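Lipoprotein (Streptococcus pneumoniae serotype 4, PDB 6JF1) binds L-methionine as the substrate-binding lipoprotein of an ABC-type methionine importer, presumably handing it on for uptake. Local coordinates at residues N34-E39 with V206-L211; I102-I107 with Y230-A235; N132-V137 with S194-A199. One frame throughout, in Å; residues are numbered along the deposited sequence.

Contact 1: residues N34-E39 with V206-L211; sequences NRSGSE and VTEAKL
Thr207 OG1 donates a hydrogen bond to Glu39 OE2 over 2.7 Å, the one direct hydrogen bond across a meeting of two turns: a type II' beta turn from Ser36 to Glu39 and a type I turn from Thr207 to Lys210. The turns belong to loops following strands 27-33 and 198-201, which lie in different sheets of a two-lobed binding protein, so this small surface contact spans the lobes. The hydroxyl comes to the carboxylate from above its plane, 54° out of it, rather than within it. Thr207 turns OG1 to the side opposite its own carbonyl carbon (chi1 -55°), which leaves CG2 to pack against Ser36, with Ser36 CB to Thr207 CG2 at 3.8 Å. Ser36 also rests on the next residue, its OG lying 3.3 Å from Glu208 CA and close to CB; the carboxylate of Glu208 leads away to a salt bridge with Arg191.

Water extends the joint. One molecule accepts from two backbone amides, 3.3 Å from Ser36 N and 3.1 Å from Glu208 N, linking the two segments at Ser36 and Glu208, where their CA atoms are nearest. A second water accepts from Thr207 N.

Behind this first shell stands Arg35, which positions the glutamate. Arg35 NE forms a salt bridge to Glu39 OE1 at 3.0 Å, supplemented by a weak bond from NH2, so the two carboxylate oxygens serve different partners: one the arginine, the other the threonine. Arg35 is itself steadied by Asp272 through NH1, and its backbone N bonds to Glu40, a zinc ligand. Glu39 CB also lies against the arginine, 3.7 Å above one face of the Arg35 guanidinium, offset toward the rim.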
loop_
_atom_site.group_PDB
_atom_site.type_symbol
_atom_site.label_atom_id
_atom_site.label_comp_id
_atom_site.label_asym_id
_atom_site.label_seq_id
_atom_site.Cartn_x
_atom_site.Cartn_y
_atom_site.Cartn_z
ATOM N N ASN A 34 6.078 4.359 6.500
ATOM C CA ASN A 34 6.334 3.655 7.796
ATOM C C ASN A 34 5.307 2.533 8.028
ATOM O O ASN A 34 4.124 2.694 7.750
ATOM C CB ASN A 34 6.419 4.623 8.984
ATOM C CG ASN A 34 5.228 5.555 9.184
ATOM O OD1 ASN A 34 4.129 5.367 8.650
ATOM N ND2 ASN A 34 5.433 6.577 9.993
ATOM N N ARG A 35 5.792 1.383 8.501
ATOM C CA ARG A 35 4.933 0.257 8.895
ATOM C C ARG A 35 5.374 -0.230 10.285
ATOM O O ARG A 35 6.470 0.020 10.691
ATOM C CB ARG A 35 5.014 -0.889 7.873
ATOM C CG ARG A 35 4.578 -0.458 6.480
ATOM C CD ARG A 35 4.612 -1.592 5.494
ATOM N NE ARG A 35 3.768 -2.728 5.876
ATOM C CZ ARG A 35 3.680 -3.842 5.144
ATOM N NH1 ARG A 35 4.351 -3.936 4.003
ATOM N NH2 ARG A 35 2.912 -4.843 5.544
ATOM N N SER A 36 4.492 -0.914 10.989
ATOM C CA SER A 36 4.678 -1.261 12.410
ATOM C C SER A 36 5.101 -2.719 12.597
ATOM O O SER A 36 5.063 -3.529 11.687
ATOM C CB SER A 36 3.388 -1.007 13.156
ATOM O OG SER A 36 3.168 0.389 13.219
ATOM N N GLY A 37 5.488 -3.032 13.830
ATOM C CA GLY A 37 5.935 -4.368 14.202
ATOM C C GLY A 37 7.147 -4.815 13.401
ATOM O O GLY A 37 8.134 -4.105 13.216
ATOM N N SER A 38 7.077 -6.027 12.907
ATOM C CA SER A 38 8.250 -6.580 12.304
ATOM C C SER A 38 8.269 -6.347 10.776
ATOM O O SER A 38 9.103 -6.943 10.107
ATOM C CB SER A 38 8.280 -8.059 12.647
ATOM O OG SER A 38 8.311 -8.209 14.057
ATOM N N GLU A 39 7.375 -5.514 10.226
ATOM C CA GLU A 39 7.136 -5.495 8.766
ATOM C C GLU A 39 8.323 -4.900 8.000
ATOM O O GLU A 39 8.430 -5.112 6.816
ATOM C CB GLU A 39 5.790 -4.845 8.422
ATOM C CG GLU A 39 4.668 -5.607 9.096
ATOM C CD GLU A 39 3.234 -5.177 8.863
ATOM O OE1 GLU A 39 3.020 -4.032 8.454
ATOM O OE2 GLU A 39 2.333 -6.017 9.112
ATOM N N VAL A 206 -2.243 -1.328 8.590
ATOM C CA VAL A 206 -2.966 -2.338 9.334
ATOM C C VAL A 206 -2.314 -2.510 10.723
ATOM O O VAL A 206 -3.003 -2.506 11.745
ATOM C CB VAL A 206 -2.924 -3.644 8.521
ATOM C CG1 VAL A 206 -3.016 -4.878 9.397
ATOM C CG2 VAL A 206 -4.000 -3.638 7.448
ATOM N N THR A 207 -0.992 -2.642 10.774
ATOM C CA THR A 207 -0.324 -3.051 12.041
ATOM C C THR A 207 -0.313 -1.892 13.047
ATOM O O THR A 207 -0.548 -2.101 14.256
ATOM C CB THR A 207 1.012 -3.771 11.806
ATOM O OG1 THR A 207 0.730 -4.867 10.932
ATOM C CG2 THR A 207 1.612 -4.349 13.074
ATOM N N GLU A 208 -0.076 -0.686 12.547
ATOM C CA GLU A 208 -0.092 0.526 13.381
ATOM C C GLU A 208 -1.438 0.653 14.116
ATOM O O GLU A 208 -1.486 1.191 15.219
ATOM C CB GLU A 208 0.172 1.779 12.545
ATOM C CG GLU A 208 0.426 3.034 13.376
ATOM C CD GLU A 208 -0.794 3.783 13.915
ATOM O OE1 GLU A 208 -1.925 3.564 13.398
ATOM O OE2 GLU A 208 -0.616 4.607 14.861
ATOM N N ALA A 209 -2.530 0.246 13.489
ATOM C CA ALA A 209 -3.855 0.384 14.122
ATOM C C ALA A 209 -4.171 -0.861 14.963
ATOM O O ALA A 209 -5.233 -0.999 15.533
ATOM C CB ALA A 209 -4.902 0.626 13.055
ATOM N N LYS A 210 -3.243 -1.785 14.980
ATOM C CA LYS A 210 -3.360 -3.048 15.694
ATOM C C LYS A 210 -4.489 -3.902 15.100
ATOM O O LYS A 210 -5.188 -4.577 15.844
ATOM C CB LYS A 210 -3.559 -2.821 17.203
ATOM C CG LYS A 210 -2.865 -1.615 17.829
ATOM N N LEU A 211 -4.684 -3.908 13.785
ATOM C CA LEU A 211 -5.732 -4.772 13.216
ATOM C C LEU A 211 -5.172 -6.154 12.860
ATOM O O LEU A 211 -3.994 -6.312 12.487
ATOM C CB LEU A 211 -6.335 -4.132 11.960
ATOM C CG LEU A 211 -6.751 -2.676 12.100
ATOM C CD1 LEU A 211 -7.264 -2.181 10.760
ATOM C CD2 LEU A 211 -7.827 -2.516 13.175
HETATM O O HOH W 1 1.469 -0.336 9.928
HETATM O O HOH W 2 0.895 -2.741 8.495
#

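Contact 2: residues I102-I107 with Y230-A235; sequences IADTYI and YNIIVA. With MET (methionine), chain B.
The backbone O of Asn231 is gripped from the facing strand by Thr105 N at 2.7 Å, with the CA-H of Asp104 making a further, weaker approach at 3.4 Å. The amide of Thr105 arrives from above the carbonyl plane, 42° out of it. Asn231 N donates to Tyr106 O, also at 2.7 Å, so one residue of strand 231-235 engages two successive residues where strand 100-107 is interrupted. Ile102 N bonds to Ile233 O and Ile233 N to Ala103 O, and Asp104 faces Ile232 as an antiparallel non-hydrogen-bonded pair.

Although Tyr106 CB points away, chi1 of 70° puts CG between the backbone N and the carbonyl carbon and swings the ring back to Asn231. Asn231 CB makes a CH-pi contact over the centre of that ring, 4.1 Å from the centroid, and the amide stacks on it with the planes 21° apart. The Tyr106 hydroxyl is bonded to Asn203.

Tyr230 meets its neighbours at its edge: Asp104 OD2 lies 3.6 Å from Tyr230 CD2, while Ile107 CD1 touches CE1. Asp104 OD1 is taken by Tyr85. On the sheet face of Ala103 and Ile233, Thr105 CG2 presses tightly on Ile233 CD1, at 3.5 Å.

Asn231 OD1 accepts from the methionine N at 2.8 Å, and Asn231 ND2 donates to its OXT at the same distance. Asn202, Asn203 and Arg146 also bond to the methionine. The neutral amide thus implies recognition of the ammonium and carboxylate that all alpha-amino acids share; selectivity for the side chain probably rests on other pocket residues.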
loop_
_atom_site.group_PDB
_atom_site.type_symbol
_atom_site.label_atom_id
_atom_site.label_comp_id
_atom_site.label_asym_id
_atom_site.label_seq_id
_atom_site.Cartn_x
_atom_site.Cartn_y
_atom_site.Cartn_z
ATOM N N ILE A 102 11.367 -1.200 -11.375
ATOM C CA ILE A 102 12.576 -1.953 -11.749
ATOM C C ILE A 102 12.554 -3.324 -11.063
ATOM O O ILE A 102 13.491 -4.092 -11.236
ATOM C CB ILE A 102 13.846 -1.149 -11.387
ATOM C CG1 ILE A 102 13.881 -0.844 -9.885
ATOM C CG2 ILE A 102 13.889 0.127 -12.218
ATOM C CD1 ILE A 102 15.180 -0.243 -9.381
ATOM N N ALA A 103 11.517 -3.611 -10.260
ATOM C CA ALA A 103 11.312 -4.938 -9.623
ATOM C C ALA A 103 9.907 -4.987 -9.034
ATOM O O ALA A 103 9.451 -3.962 -8.501
ATOM C CB ALA A 103 12.345 -5.161 -8.535
ATOM N N ASP A 104 9.256 -6.162 -9.065
ATOM C CA ASP A 104 8.008 -6.389 -8.318
ATOM C C ASP A 104 8.343 -6.955 -6.931
ATOM O O ASP A 104 9.330 -7.670 -6.766
ATOM C CB ASP A 104 7.071 -7.405 -8.996
ATOM C CG ASP A 104 6.641 -7.098 -10.421
ATOM O OD1 ASP A 104 6.754 -5.940 -10.860
ATOM O OD2 ASP A 104 6.211 -8.044 -11.093
ATOM N N THR A 105 7.518 -6.647 -5.927
ATOM C CA THR A 105 7.849 -7.058 -4.556
ATOM C C THR A 105 6.784 -8.039 -4.066
ATOM O O THR A 105 6.947 -9.258 -4.171
ATOM C CB THR A 105 8.108 -5.856 -3.628
ATOM O OG1 THR A 105 6.923 -5.049 -3.632
ATOM C CG2 THR A 105 9.322 -5.047 -4.042
ATOM N N TYR A 106 5.645 -7.509 -3.628
ATOM C CA TYR A 106 4.637 -8.311 -3.035
ATOM C C TYR A 106 3.240 -7.810 -3.475
ATOM O O TYR A 106 3.096 -6.723 -4.070
ATOM C CB TYR A 106 4.872 -8.281 -1.529
ATOM C CG TYR A 106 4.559 -6.945 -0.913
ATOM C CD1 TYR A 106 3.243 -6.654 -0.602
ATOM C CD2 TYR A 106 5.538 -5.999 -0.611
ATOM C CE1 TYR A 106 2.885 -5.457 -0.008
ATOM C CE2 TYR A 106 5.188 -4.788 -0.013
ATOM C CZ TYR A 106 3.853 -4.514 0.267
ATOM O OH TYR A 106 3.395 -3.344 0.816
ATOM N N ILE A 107 2.217 -8.629 -3.222
ATOM C CA ILE A 107 0.821 -8.224 -3.312
ATOM C C ILE A 107 0.212 -8.430 -1.925
ATOM O O ILE A 107 0.633 -9.307 -1.179
ATOM C CB ILE A 107 0.079 -9.003 -4.407
ATOM C CG1 ILE A 107 -1.281 -8.370 -4.709
ATOM C CG2 ILE A 107 -0.027 -10.499 -4.037
ATOM C CD1 ILE A 107 -2.025 -9.000 -5.888
ATOM N N TYR A 230 0.254 -5.344 -7.842
ATOM C CA TYR A 230 1.626 -5.736 -7.392
ATOM C C TYR A 230 2.396 -4.487 -6.937
ATOM O O TYR A 230 2.470 -3.498 -7.662
ATOM C CB TYR A 230 2.454 -6.369 -8.508
ATOM C CG TYR A 230 2.120 -7.811 -8.791
ATOM C CD1 TYR A 230 0.970 -8.386 -8.279
ATOM C CD2 TYR A 230 2.955 -8.593 -9.585
ATOM C CE1 TYR A 230 0.627 -9.700 -8.572
ATOM C CE2 TYR A 230 2.649 -9.917 -9.870
ATOM C CZ TYR A 230 1.468 -10.459 -9.370
ATOM O OH TYR A 230 1.146 -11.766 -9.594
ATOM N N ASN A 231 3.046 -4.589 -5.780
ATOM C CA ASN A 231 3.977 -3.535 -5.305
ATOM C C ASN A 231 5.317 -3.677 -6.042
ATOM O O ASN A 231 5.662 -4.764 -6.530
ATOM C CB ASN A 231 4.118 -3.573 -3.777
ATOM C CG ASN A 231 2.877 -3.039 -3.092
ATOM O OD1 ASN A 231 2.978 -2.193 -2.217
ATOM N ND2 ASN A 231 1.693 -3.551 -3.433
ATOM N N ILE A 232 6.065 -2.581 -6.077
ATOM C CA ILE A 232 7.199 -2.385 -6.947
ATOM C C ILE A 232 8.282 -1.549 -6.230
ATOM O O ILE A 232 8.001 -0.746 -5.270
ATOM C CB ILE A 232 6.759 -1.690 -8.269
ATOM C CG1 ILE A 232 5.916 -0.427 -8.023
ATOM C CG2 ILE A 232 6.007 -2.668 -9.186
ATOM C CD1 ILE A 232 5.562 0.381 -9.298
ATOM N N ILE A 233 9.505 -1.679 -6.757
ATOM C CA ILE A 233 10.579 -0.770 -6.455
ATOM C C ILE A 233 10.659 0.193 -7.641
ATOM O O ILE A 233 10.601 -0.236 -8.813
ATOM C CB ILE A 233 11.941 -1.488 -6.311
ATOM C CG1 ILE A 233 11.902 -2.700 -5.367
ATOM C CG2 ILE A 233 13.005 -0.482 -5.880
ATOM C CD1 ILE A 233 11.536 -2.347 -3.966
ATOM N N VAL A 234 10.869 1.467 -7.334
ATOM C CA VAL A 234 10.747 2.495 -8.349
ATOM C C VAL A 234 11.964 3.431 -8.299
ATOM O O VAL A 234 12.416 3.804 -7.221
ATOM C CB VAL A 234 9.427 3.269 -8.139
ATOM C CG1 VAL A 234 9.380 4.565 -8.921
ATOM C CG2 VAL A 234 8.219 2.425 -8.484
ATOM N N ALA A 235 12.423 3.866 -9.483
ATOM C CA ALA A 235 13.492 4.828 -9.629
ATOM C C ALA A 235 13.110 5.860 -10.702
ATOM O O ALA A 235 12.157 5.667 -11.443
ATOM C CB ALA A 235 14.799 4.128 -10.008
HETATM N N MET B . 1.174 -1.462 -0.156
HETATM C CA MET B . -0.074 -0.785 -0.679
HETATM C C MET B . -1.005 -1.870 -1.223
HETATM O O MET B . -2.232 -1.796 -1.015
HETATM C CB MET B . 0.266 0.193 -1.815
HETATM C CG MET B . -0.883 1.180 -2.117
HETATM S SD MET B . -0.427 2.311 -3.462
HETATM C CE MET B . 0.550 3.537 -2.577
HETATM O OXT MET B . -0.502 -2.862 -1.825
HETATM O O HOH W 3 7.304 -2.467 -2.655
#

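Contact 3: residues N132-V137 with S194-A199; sequences NGEIAV and SSVDAA
Strands 134-138 and 198-201 run parallel, pairing Ile135 with Ala198 and Ala136 with Ala199 in a mixed sheet where 134-138 lies between 198-201 and 180-184. The latter strand is parallel as well and is reached from 134-138 by way of helix 141-153 and a small hairpin (158-159 with 172-174), a beta-alpha-beta crossover with an insertion.

Two reciprocal bonds begin the pairing. Asp197 N donates to Glu134 O at 2.9 Å, in the carbonyl plane, and Ala198 N adds a weak bond to the same oxygen. Glu134 N donates back, not to a main-chain carbonyl but to the Asp197 carboxylate, reaching OD2 at 2.9 Å through its anti lone pair. With CG opposite its carbonyl carbon and beside the backbone N (chi1 -66°), Asp197 carries the carboxylate toward Gly133, whose CA lies 3.1 Å from Asp197 OD2. The other oxygen, OD1, bonds to Tyr123, so Glu134 N and Tyr123 hold the carboxylate by different oxygens.

Ala198 O then receives Ala136 N at 3.1 Å and, from the same strand, the CA-H of Ile135. Ile135 CG2 lies against this carbonyl, 3.7 Å from Ala198 O.

The extended Glu134 chain crosses Val196 at about a right angle. Val196 CG1 packs against Glu134 from CG as far as the carboxylate, whose OE1 is 3.8 Å from it, while OE2 bonds to Thr182. Ala136 and Ala199 present small groups to the same side of the sheet, where Ser192 and Leu193 of the preceding loop also pack. There the methyl carbons Ala136 CB and Ala199 CB meet at 4.0 Å.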
loop_
_atom_site.group_PDB
_atom_site.type_symbol
_atom_site.label_atom_id
_atom_site.label_comp_id
_atom_site.label_asym_id
_atom_site.label_seq_id
_atom_site.Cartn_x
_atom_site.Cartn_y
_atom_site.Cartn_z
ATOM N N ASN A 132 -27.928 2.934 6.731
ATOM C CA ASN A 132 -27.477 4.287 7.137
ATOM C C ASN A 132 -26.050 4.254 7.713
ATOM O O ASN A 132 -25.536 5.299 8.183
ATOM C CB ASN A 132 -28.429 4.950 8.137
ATOM C CG ASN A 132 -29.860 5.016 7.641
ATOM O OD1 ASN A 132 -30.114 5.210 6.458
ATOM N ND2 ASN A 132 -30.805 4.849 8.546
ATOM N N GLY A 133 -25.408 3.082 7.708
ATOM C CA GLY A 133 -23.992 2.995 8.143
ATOM C C GLY A 133 -23.026 3.854 7.314
ATOM O O GLY A 133 -23.348 4.387 6.225
ATOM N N GLU A 134 -21.819 3.991 7.846
ATOM C CA GLU A 134 -20.762 4.757 7.208
ATOM C C GLU A 134 -19.558 3.831 6.992
ATOM O O GLU A 134 -19.145 3.121 7.909
ATOM C CB GLU A 134 -20.389 5.916 8.110
ATOM C CG GLU A 134 -19.163 6.656 7.660
ATOM C CD GLU A 134 -19.020 8.005 8.354
ATOM O OE1 GLU A 134 -19.399 8.096 9.534
ATOM O OE2 GLU A 134 -18.538 8.954 7.713
ATOM N N ILE A 135 -19.081 3.812 5.754
ATOM C CA ILE A 135 -17.876 3.117 5.382
ATOM C C ILE A 135 -16.839 4.137 4.895
ATOM O O ILE A 135 -17.123 4.981 4.012
ATOM C CB ILE A 135 -18.202 2.062 4.307
ATOM C CG1 ILE A 135 -19.296 1.112 4.796
ATOM C CG2 ILE A 135 -16.941 1.306 3.876
ATOM C CD1 ILE A 135 -19.444 -0.100 3.932
ATOM N N ALA A 136 -15.641 4.049 5.481
ATOM C CA ALA A 136 -14.469 4.868 5.083
ATOM C C ALA A 136 -13.652 4.128 4.022
ATOM O O ALA A 136 -13.442 2.916 4.134
ATOM C CB ALA A 136 -13.605 5.133 6.290
ATOM N N VAL A 137 -13.199 4.868 3.019
ATOM C CA VAL A 137 -12.354 4.330 1.952
ATOM C C VAL A 137 -11.207 5.322 1.680
ATOM O O VAL A 137 -11.321 6.502 1.994
ATOM C CB VAL A 137 -13.162 4.049 0.661
ATOM C CG1 VAL A 137 -14.264 3.017 0.887
ATOM C CG2 VAL A 137 -13.717 5.328 0.021
ATOM N N SER A 194 -12.641 3.251 14.900
ATOM C CA SER A 194 -13.204 3.537 16.183
ATOM C C SER A 194 -14.524 4.299 16.014
ATOM O O SER A 194 -15.346 4.303 16.921
ATOM C CB SER A 194 -12.216 4.331 16.986
ATOM O OG SER A 194 -11.858 5.520 16.272
ATOM N N SER A 195 -14.767 4.930 14.866
ATOM C CA SER A 195 -15.999 5.725 14.778
ATOM C C SER A 195 -16.768 5.537 13.455
ATOM O O SER A 195 -17.580 6.401 13.082
ATOM C CB SER A 195 -15.702 7.173 15.060
ATOM O OG SER A 195 -15.159 7.795 13.907
ATOM N N VAL A 196 -16.522 4.462 12.708
ATOM C CA VAL A 196 -17.353 4.182 11.536
ATOM C C VAL A 196 -17.800 2.725 11.625
ATOM O O VAL A 196 -17.379 1.998 12.521
ATOM C CB VAL A 196 -16.662 4.513 10.193
ATOM C CG1 VAL A 196 -16.259 5.975 10.111
ATOM C CG2 VAL A 196 -15.466 3.608 9.888
ATOM N N ASP A 197 -18.611 2.306 10.668
ATOM C CA ASP A 197 -19.160 0.955 10.669
ATOM C C ASP A 197 -18.173 -0.067 10.074
ATOM O O ASP A 197 -18.106 -1.229 10.524
ATOM C CB ASP A 197 -20.568 0.976 10.047
ATOM C CG ASP A 197 -21.515 1.764 10.936
ATOM O OD1 ASP A 197 -21.726 1.301 12.085
ATOM O OD2 ASP A 197 -21.947 2.879 10.527
ATOM N N ALA A 198 -17.457 0.360 9.034
ATOM C CA ALA A 198 -16.440 -0.445 8.355
ATOM C C ALA A 198 -15.491 0.517 7.626
ATOM O O ALA A 198 -15.849 1.680 7.431
ATOM C CB ALA A 198 -17.076 -1.444 7.396
ATOM N N ALA A 199 -14.306 0.024 7.249
ATOM C CA ALA A 199 -13.274 0.820 6.479
ATOM C C ALA A 199 -12.496 -0.115 5.554
ATOM O O ALA A 199 -12.187 -1.267 5.926
ATOM C CB ALA A 199 -12.303 1.555 7.412
#

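The three contacts illustrate how a two-lobed binding protein is built by a chain that passes repeatedly between lobes. Contact 2 lies in the seven-stranded sheet and contact 3 in the other mixed sheet, about 31 Å apart between centres and on opposite sides of the chain's centre. Contact 1 lies about 20 Å from each and joins loops leading out of both sheets. Along the sequence, contacts 1 and 2 alternate their segments, and contact 3 is nested inside the loops that both close. Contacts 1 and 2 also touch, Arg35 NH1 packing 3.4 Å from Tyr106 OH, so the interlobe joint borders the methionine pocket, consistent with lobes closed around substrate.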